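Local atomic coordinates of ketosynthase (Streptomyces sp. MSC090213JE08, PDB entry 6KXD), a protein that probably catalyses the condensation of acyl-ACP with malonyl-ACP, releasing carbon dioxide to give 3-oxoacyl-ACP, within a highly reducing type II polyketide synthase. Residues P324-V328 / L373-P377; A352-I358 / E382-V388. All coordinates share one frame; numbering follows the deposited sequence.

Contact 1 of 2, residues P324-V328 / L373-P377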
ATOM      1  N   PRO A 324     -19.530  16.468  19.959  1.00 58.43           N
ATOM      2  CA  PRO A 324     -18.211  16.075  19.473  1.00 64.79           C
ATOM      3  C   PRO A 324     -17.227  17.243  19.460  1.00 63.14           C
ATOM      4  O   PRO A 324     -17.621  18.404  19.518  1.00 59.64           O
ATOM      5  CB  PRO A 324     -18.501  15.597  18.042  1.00 61.70           C
ATOM      6  CG  PRO A 324     -19.696  16.432  17.626  1.00 60.97           C
ATOM      7  CD  PRO A 324     -20.537  16.503  18.885  1.00 56.32           C
ATOM      8  N   PRO A 325     -15.907  16.994  19.329  1.00 67.18           N
ATOM      9  CA  PRO A 325     -14.945  18.089  19.262  1.00 59.11           C
ATOM     10  C   PRO A 325     -15.124  18.808  17.923  1.00 59.96           C
ATOM     11  O   PRO A 325     -15.845  18.328  17.016  1.00 52.24           O
ATOM     12  CB  PRO A 325     -13.582  17.397  19.387  1.00 66.31           C
ATOM     13  CG  PRO A 325     -13.837  16.023  18.801  1.00 69.26           C
ATOM     14  CD  PRO A 325     -15.269  15.675  19.166  1.00 66.20           C
ATOM     15  N   ARG A 326     -14.484  19.970  17.819  1.00 54.34           N
ATOM     16  CA  ARG A 326     -14.419  20.680  16.573  1.00 50.04           C
ATOM     17  C   ARG A 326     -13.847  19.740  15.511  1.00 50.63           C
ATOM     18  O   ARG A 326     -12.894  19.037  15.783  1.00 49.36           O
ATOM     19  CB  ARG A 326     -13.543  21.928  16.712  1.00 54.10           C
ATOM     20  CG  ARG A 326     -14.270  23.076  17.398  1.00 59.03           C
ATOM     21  CD  ARG A 326     -13.360  24.190  17.848  1.00 66.80           C
ATOM     22  NE  ARG A 326     -12.561  23.817  18.999  1.00 70.11           N
ATOM     23  CZ  ARG A 326     -11.827  24.679  19.695  1.00 79.61           C
ATOM     24  NH1 ARG A 326     -11.878  25.965  19.389  1.00 74.45           N
ATOM     25  NH2 ARG A 326     -11.050  24.257  20.680  1.00 78.49           N
ATOM     26  N   THR A 327     -14.448  19.768  14.331  1.00 50.76           N
ATOM     27  CA  THR A 327     -14.184  18.841  13.281  1.00 51.81           C
ATOM     28  C   THR A 327     -13.965  19.658  12.006  1.00 47.48           C
ATOM     29  O   THR A 327     -14.872  20.213  11.445  1.00 52.73           O
ATOM     30  CB  THR A 327     -15.319  17.809  13.176  1.00 45.56           C
ATOM     31  OG1 THR A 327     -15.349  17.071  14.394  1.00 46.55           O
ATOM     32  CG2 THR A 327     -15.174  16.895  11.979  1.00 53.87           C
ATOM     33  N   VAL A 328     -12.724  19.659  11.535  1.00 47.29           N
ATOM     34  CA  VAL A 328     -12.297  20.468  10.439  1.00 44.90           C
ATOM     35  C   VAL A 328     -11.829  19.586   9.281  1.00 52.81           C
ATOM     36  O   VAL A 328     -11.397  18.446   9.490  1.00 51.53           O
ATOM     37  CB  VAL A 328     -11.168  21.410  10.892  1.00 47.29           C
ATOM     38  CG1 VAL A 328     -11.536  22.106  12.188  1.00 49.84           C
ATOM     39  CG2 VAL A 328      -9.827  20.706  11.031  1.00 46.27           C
ATOM     40  N   LEU A 373     -21.721  19.979  13.451  1.00 52.58           N
ATOM     41  CA  LEU A 373     -20.367  20.105  13.949  1.00 54.96           C
ATOM     42  C   LEU A 373     -19.924  21.558  13.895  1.00 53.18           C
ATOM     43  O   LEU A 373     -20.310  22.281  12.987  1.00 56.69           O
ATOM     44  CB  LEU A 373     -19.426  19.324  13.033  1.00 54.60           C
ATOM     45  CG  LEU A 373     -19.728  17.836  12.920  1.00 51.15           C
ATOM     46  CD1 LEU A 373     -18.946  17.277  11.753  1.00 48.25           C
ATOM     47  CD2 LEU A 373     -19.395  17.165  14.249  1.00 49.27           C
ATOM     48  N   ASP A 374     -19.028  21.908  14.815  1.00 57.76           N
ATOM     49  CA  ASP A 374     -18.267  23.124  14.655  1.00 55.29           C
ATOM     50  C   ASP A 374     -17.078  22.799  13.749  1.00 52.93           C
ATOM     51  O   ASP A 374     -16.106  22.161  14.211  1.00 54.57           O
ATOM     52  CB  ASP A 374     -17.825  23.687  16.002  1.00 55.04           C
ATOM     53  CG  ASP A 374     -16.944  24.924  15.855  1.00 52.96           C
ATOM     54  OD1 ASP A 374     -16.793  25.416  14.702  1.00 54.73           O
ATOM     55  OD2 ASP A 374     -16.416  25.382  16.881  1.00 72.81           O
ATOM     56  N   VAL A 375     -17.153  23.262  12.497  1.00 51.22           N
ATOM     57  CA  VAL A 375     -16.154  22.969  11.490  1.00 56.18           C
ATOM     58  C   VAL A 375     -15.046  24.039  11.470  1.00 57.00           C
ATOM     59  O   VAL A 375     -14.257  24.100  10.533  1.00 51.94           O
ATOM     60  CB  VAL A 375     -16.822  22.801  10.118  1.00 60.17           C
ATOM     61  CG1 VAL A 375     -17.855  21.685  10.173  1.00 57.65           C
ATOM     62  CG2 VAL A 375     -17.447  24.096   9.603  1.00 65.08           C
ATOM     63  N   VAL A 376     -14.994  24.884  12.500  1.00 58.59           N
ATOM     64  CA  VAL A 376     -14.048  26.007  12.529  1.00 57.00           C
ATOM     65  C   VAL A 376     -14.096  26.684  11.167  1.00 46.56           C
ATOM     66  O   VAL A 376     -13.131  26.685  10.413  1.00 55.52           O
ATOM     67  CB  VAL A 376     -12.644  25.500  12.911  1.00 57.43           C
ATOM     68  CG1 VAL A 376     -11.614  26.619  12.960  1.00 62.39           C
ATOM     69  CG2 VAL A 376     -12.681  24.741  14.229  1.00 59.74           C
ATOM     70  N   PRO A 377     -15.245  27.273  10.769  1.00 55.88           N
ATOM     71  CA  PRO A 377     -15.424  27.751   9.404  1.00 56.18           C
ATOM     72  C   PRO A 377     -14.460  28.897   9.074  1.00 57.87           C
ATOM     73  O   PRO A 377     -14.255  29.759   9.923  1.00 62.95           O
ATOM     74  CB  PRO A 377     -16.879  28.262   9.338  1.00 55.04           C
ATOM     75  CG  PRO A 377     -17.299  28.479  10.792  1.00 56.66           C
ATOM     76  CD  PRO A 377     -16.387  27.611  11.641  1.00 57.89           C
TER

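Contact 2 of 2, residues A352-I358 / E382-V388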
ATOM      1  N   ALA A 352      -0.659  21.845  14.115  1.00 56.74           N
ATOM      2  CA  ALA A 352      -1.748  22.408  14.883  1.00 54.35           C
ATOM      3  C   ALA A 352      -1.414  22.262  16.357  1.00 57.51           C
ATOM      4  O   ALA A 352      -1.602  23.237  17.099  1.00 53.65           O
ATOM      5  CB  ALA A 352      -3.064  21.757  14.559  1.00 53.09           C
ATOM      6  N   ILE A 353      -0.913  21.075  16.746  1.00 52.20           N
ATOM      7  CA  ILE A 353      -0.470  20.763  18.108  1.00 54.31           C
ATOM      8  C   ILE A 353       0.643  21.725  18.525  1.00 51.07           C
ATOM      9  O   ILE A 353       0.533  22.329  19.585  1.00 65.79           O
ATOM     10  CB  ILE A 353      -0.006  19.302  18.257  1.00 55.96           C
ATOM     11  CG1 ILE A 353      -1.200  18.354  18.394  1.00 61.35           C
ATOM     12  CG2 ILE A 353       0.965  19.154  19.414  1.00 59.77           C
ATOM     13  CD1 ILE A 353      -0.885  16.919  18.028  1.00 60.24           C
ATOM     14  N   GLU A 354       1.696  21.789  17.702  1.00 49.73           N
ATOM     15  CA  GLU A 354       2.939  22.501  17.954  1.00 57.05           C
ATOM     16  C   GLU A 354       2.680  24.014  18.075  1.00 57.99           C
ATOM     17  O   GLU A 354       3.263  24.657  18.934  1.00 59.84           O
ATOM     18  CB  GLU A 354       3.917  22.185  16.818  1.00 62.72           C
ATOM     19  CG  GLU A 354       5.354  22.615  17.065  1.00 73.58           C
ATOM     20  CD  GLU A 354       6.294  22.394  15.881  1.00 73.57           C
ATOM     21  OE1 GLU A 354       5.807  22.070  14.785  1.00 82.73           O
ATOM     22  OE2 GLU A 354       7.519  22.566  16.048  1.00 76.39           O
ATOM     23  N   HIS A 355       1.820  24.565  17.204  1.00 52.58           N
ATOM     24  CA  HIS A 355       1.642  26.012  17.024  1.00 55.20           C
ATOM     25  C   HIS A 355       0.335  26.503  17.665  1.00 56.58           C
ATOM     26  O   HIS A 355       0.043  27.683  17.593  1.00 60.97           O
ATOM     27  CB  HIS A 355       1.736  26.383  15.537  1.00 57.21           C
ATOM     28  CG  HIS A 355       3.103  26.154  14.996  1.00 67.63           C
ATOM     29  ND1 HIS A 355       4.175  26.943  15.369  1.00 63.21           N
ATOM     30  CD2 HIS A 355       3.603  25.177  14.201  1.00 63.36           C
ATOM     31  CE1 HIS A 355       5.269  26.483  14.789  1.00 62.27           C
ATOM     32  NE2 HIS A 355       4.941  25.410  14.067  1.00 61.20           N
ATOM     33  N   GLY A 356      -0.418  25.604  18.311  1.00 61.02           N
ATOM     34  CA  GLY A 356      -1.601  25.960  19.087  1.00 59.25           C
ATOM     35  C   GLY A 356      -2.659  26.609  18.208  1.00 64.92           C
ATOM     36  O   GLY A 356      -3.237  27.625  18.566  1.00 59.48           O
ATOM     37  N   PHE A 357      -2.932  26.001  17.047  1.00 61.31           N
ATOM     38  CA  PHE A 357      -4.026  26.452  16.185  1.00 59.75           C
ATOM     39  C   PHE A 357      -4.834  25.273  15.632  1.00 60.55           C
ATOM     40  O   PHE A 357      -4.410  24.133  15.669  1.00 59.31           O
ATOM     41  CB  PHE A 357      -3.501  27.302  15.039  1.00 60.12           C
ATOM     42  CG  PHE A 357      -2.883  26.532  13.906  1.00 59.71           C
ATOM     43  CD1 PHE A 357      -3.645  26.142  12.816  1.00 54.82           C
ATOM     44  CD2 PHE A 357      -1.530  26.246  13.909  1.00 60.70           C
ATOM     45  CE1 PHE A 357      -3.064  25.460  11.762  1.00 56.28           C
ATOM     46  CE2 PHE A 357      -0.947  25.581  12.842  1.00 53.81           C
ATOM     47  CZ  PHE A 357      -1.721  25.173  11.782  1.00 54.25           C
ATOM     48  N   ILE A 358      -6.019  25.605  15.121  1.00 58.49           N
ATOM     49  CA  ILE A 358      -6.894  24.680  14.476  1.00 54.42           C
ATOM     50  C   ILE A 358      -7.158  25.238  13.091  1.00 56.84           C
ATOM     51  O   ILE A 358      -7.696  26.344  12.947  1.00 59.72           O
ATOM     52  CB  ILE A 358      -8.201  24.457  15.253  1.00 54.18           C
ATOM     53  CG1 ILE A 358      -7.965  23.957  16.673  1.00 52.76           C
ATOM     54  CG2 ILE A 358      -9.102  23.503  14.477  1.00 58.74           C
ATOM     55  CD1 ILE A 358      -9.243  23.865  17.464  1.00 53.74           C
ATOM     56  N   GLU A 382      -7.037  30.057  17.447  1.00 60.06           N
ATOM     57  CA  GLU A 382      -6.083  29.659  18.436  1.00 59.30           C
ATOM     58  C   GLU A 382      -6.751  28.661  19.371  1.00 63.64           C
ATOM     59  O   GLU A 382      -7.949  28.783  19.617  1.00 68.83           O
ATOM     60  CB  GLU A 382      -5.695  30.845  19.332  1.00 66.64           C
ATOM     61  CG  GLU A 382      -4.714  31.791  18.713  1.00 68.61           C
ATOM     62  CD  GLU A 382      -4.251  32.933  19.608  1.00 69.34           C
ATOM     63  OE1 GLU A 382      -3.338  33.644  19.185  1.00 61.39           O
ATOM     64  OE2 GLU A 382      -4.794  33.102  20.726  1.00 61.62           O
ATOM     65  N   ALA A 383      -5.973  27.731  19.930  1.00 59.86           N
ATOM     66  CA  ALA A 383      -6.473  26.838  20.958  1.00 62.29           C
ATOM     67  C   ALA A 383      -5.293  26.158  21.639  1.00 55.41           C
ATOM     68  O   ALA A 383      -4.203  26.127  21.086  1.00 66.11           O
ATOM     69  CB  ALA A 383      -7.418  25.816  20.368  1.00 64.26           C
ATOM     70  N   ASP A 384      -5.569  25.586  22.809  1.00 65.86           N
ATOM     71  CA  ASP A 384      -4.631  24.781  23.531  1.00 71.07           C
ATOM     72  C   ASP A 384      -4.789  23.347  23.013  1.00 66.84           C
ATOM     73  O   ASP A 384      -5.344  22.473  23.686  1.00 80.93           O
ATOM     74  CB  ASP A 384      -4.847  24.900  25.039  1.00 76.04           C
ATOM     75  CG  ASP A 384      -3.986  23.929  25.827  1.00 76.05           C
ATOM     76  OD1 ASP A 384      -2.772  23.873  25.551  1.00 72.57           O
ATOM     77  OD2 ASP A 384      -4.550  23.208  26.673  1.00 83.60           O
ATOM     78  N   VAL A 385      -4.330  23.135  21.784  1.00 70.41           N
ATOM     79  CA  VAL A 385      -4.469  21.837  21.118  1.00 64.28           C
ATOM     80  C   VAL A 385      -3.362  20.915  21.630  1.00 54.52           C
ATOM     81  O   VAL A 385      -2.185  21.103  21.354  1.00 58.55           O
ATOM     82  CB  VAL A 385      -4.455  22.007  19.592  1.00 69.26           C
ATOM     83  CG1 VAL A 385      -5.501  23.002  19.127  1.00 70.00           C
ATOM     84  CG2 VAL A 385      -3.104  22.431  19.089  1.00 77.48           C
ATOM     85  N   ARG A 386      -3.760  19.917  22.416  1.00 60.15           N
ATOM     86  CA  ARG A 386      -2.834  18.964  22.998  1.00 63.85           C
ATOM     87  C   ARG A 386      -2.939  17.601  22.276  1.00 55.58           C
ATOM     88  O   ARG A 386      -1.943  16.920  22.172  1.00 54.23           O
ATOM     89  CB  ARG A 386      -3.077  18.825  24.508  1.00 72.80           C
ATOM     90  CG  ARG A 386      -2.837  20.092  25.327  1.00 81.23           C
ATOM     91  CD  ARG A 386      -3.647  20.090  26.620  1.00 91.26           C
ATOM     92  NE  ARG A 386      -5.098  20.144  26.383  1.00102.09           N
ATOM     93  CZ  ARG A 386      -6.040  19.780  27.257  1.00100.50           C
ATOM     94  NH1 ARG A 386      -5.706  19.446  28.493  1.00 91.93           N
ATOM     95  NH2 ARG A 386      -7.313  19.738  26.892  1.00 93.80           N
ATOM     96  N   ILE A 387      -4.145  17.213  21.836  1.00 60.31           N
ATOM     97  CA  ILE A 387      -4.402  15.882  21.273  1.00 59.01           C
ATOM     98  C   ILE A 387      -5.339  16.053  20.078  1.00 56.61           C
ATOM     99  O   ILE A 387      -6.365  16.743  20.171  1.00 57.69           O
ATOM    100  CB  ILE A 387      -4.960  14.921  22.349  1.00 58.83           C
ATOM    101  CG1 ILE A 387      -4.023  14.841  23.562  1.00 55.83           C
ATOM    102  CG2 ILE A 387      -5.245  13.540  21.757  1.00 58.86           C
ATOM    103  CD1 ILE A 387      -4.457  13.861  24.633  1.00 53.73           C
ATOM    104  N   VAL A 388      -4.964  15.447  18.942  1.00 50.56           N
ATOM    105  CA  VAL A 388      -5.695  15.626  17.716  1.00 47.82           C
ATOM    106  C   VAL A 388      -5.916  14.255  17.060  1.00 47.70           C
ATOM    107  O   VAL A 388      -5.072  13.394  17.114  1.00 52.50           O
ATOM    108  CB  VAL A 388      -4.977  16.591  16.762  1.00 51.47           C
ATOM    109  CG1 VAL A 388      -5.776  16.810  15.492  1.00 51.26           C
ATOM    110  CG2 VAL A 388      -4.656  17.919  17.426  1.00 55.40           C
TER

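Contact 1 of 2, residues P324-V328 / L373-P377
The guanidinium of R326 and the carboxylate of D374 sit on side chains that run alongside each other in the same direction, their planes 40° apart, yet the charged ends do not meet. D374 OD2 rests instead against the aliphatic part of the arginine, 3.2 Å from R326 CG, while R326 NE stays 4.7 Å from D374 OD2, leaving at most a long-range attraction. The other oxygen faces its own chain: V376 N approaches D374 OD1 from above the carboxylate plane at 2.9 Å, closing an Asx turn that fixes the rotation of the group. The backbones are joined by one nearly straight bond, T327 N to D374 O at 2.9 Å. The carbonyl oxygen of the same threonine, T327 O, is buried without a hydrogen-bond partner and is approached by the CA-H of V375, with V375 CA 3.0 Å from it.

Apolar groups flank this seam. L373 CD2 presses tightly on P324 CG (3.5 Å), while its other methyl, CD1, lies against T327 CG2. T327 turns CG2 away from its own N and sets OG1 beside it (chi1 -63°), where the hydroxyl donates to P325 O from above the carbonyl plane. An alanine at T327 is likely to leave P325 O without this donor and to thin the packing on L373 CD1, where CG2 now lies. Farther along, V376 CG2 packs on V328 CG1 at 3.5 Å and also reaches R326 CD.

Strand 326-328 lies parallel to strand 297-299 and bonds to it through R326 and V328. Helix 306-320 meets P324 and T327 with I316 and L373 with S313. The loop carrying V375 and V376 is tied by backbone and side-chain bonds to T361, and strand 357-358 packs against both segments.

Contact 2 of 2, residues A352-I358 / E382-V388
Where helix 341-355 gives out, G356 turns the chain at positive phi (61°) into F357, which faces E382 as an antiparallel non-hydrogen-bonded pair, CA to CA 4.4 Å. A383 N then donates to G356 O at 3.1 Å; the bond is nearly straight at hydrogen (166°), but the donor stands well above the carbonyl plane. The turn also lies close to the other segment at G356 CA, 3.8 Å from V385 CG2.

V385 is the side chain that wedges between helix end and strand. Its CG1 meets I358 CG1 at 3.6 Å, the two side chains slanting across each other, and also touches F357 O. With chi1 at -54°, CG1 lies anti to the carbonyl carbon while CG2 is directed at the last turn of the helix; its modelled approach to A352 O is too short to be trusted. I358 extends its chain so that CD1 reaches A383 CB, 3.9 Å away. The side chains of I353 and V388 slide past each other in opposite directions, I353 CG1 3.6 Å from V388 CG2. The ring of F357 lies apart from this apolar group, one face over A352 CA and its edge against H355 CB. On the outer side, D384 is the centre of an inverse gamma turn, and its OD2 lies 3.1 Å from R386 NE, a salt bridge of charges alone because the oxygen lies far out of the guanidinium plane.

Helix 24-34 covers F357 with T29, L32 and R33. F297 of strand 297-299 packs on A352, I358 and V388, and the carboxylate of D296 takes the backbone N-H of both R386 and I387 as the chain enters strand 387-394. That strand is bordered by strand 398-405, to which V388 bonds through L404.

Overall arrangement
The two contacts have centres 14 Å apart and share a boundary on which I358 is the common piece. Its CG2 lies 3.6 Å from V328 CG1 and 3.8 Å from V376 CG2, while I358 CD1 meets R326 CZ at 3.5 Å; R326 NH2 also nears A383 CB at 4.0 Å. The arginine of contact 1 thus packs against I358 and A383 of contact 2. Along the chain the segments of the two contacts alternate. Strands 326-328 and 387-394 both pair with strand 297-299, parallel to it, which places both contacts on one region of the main sheet of this thiolase-like fold. Neither contact touches the other subunit.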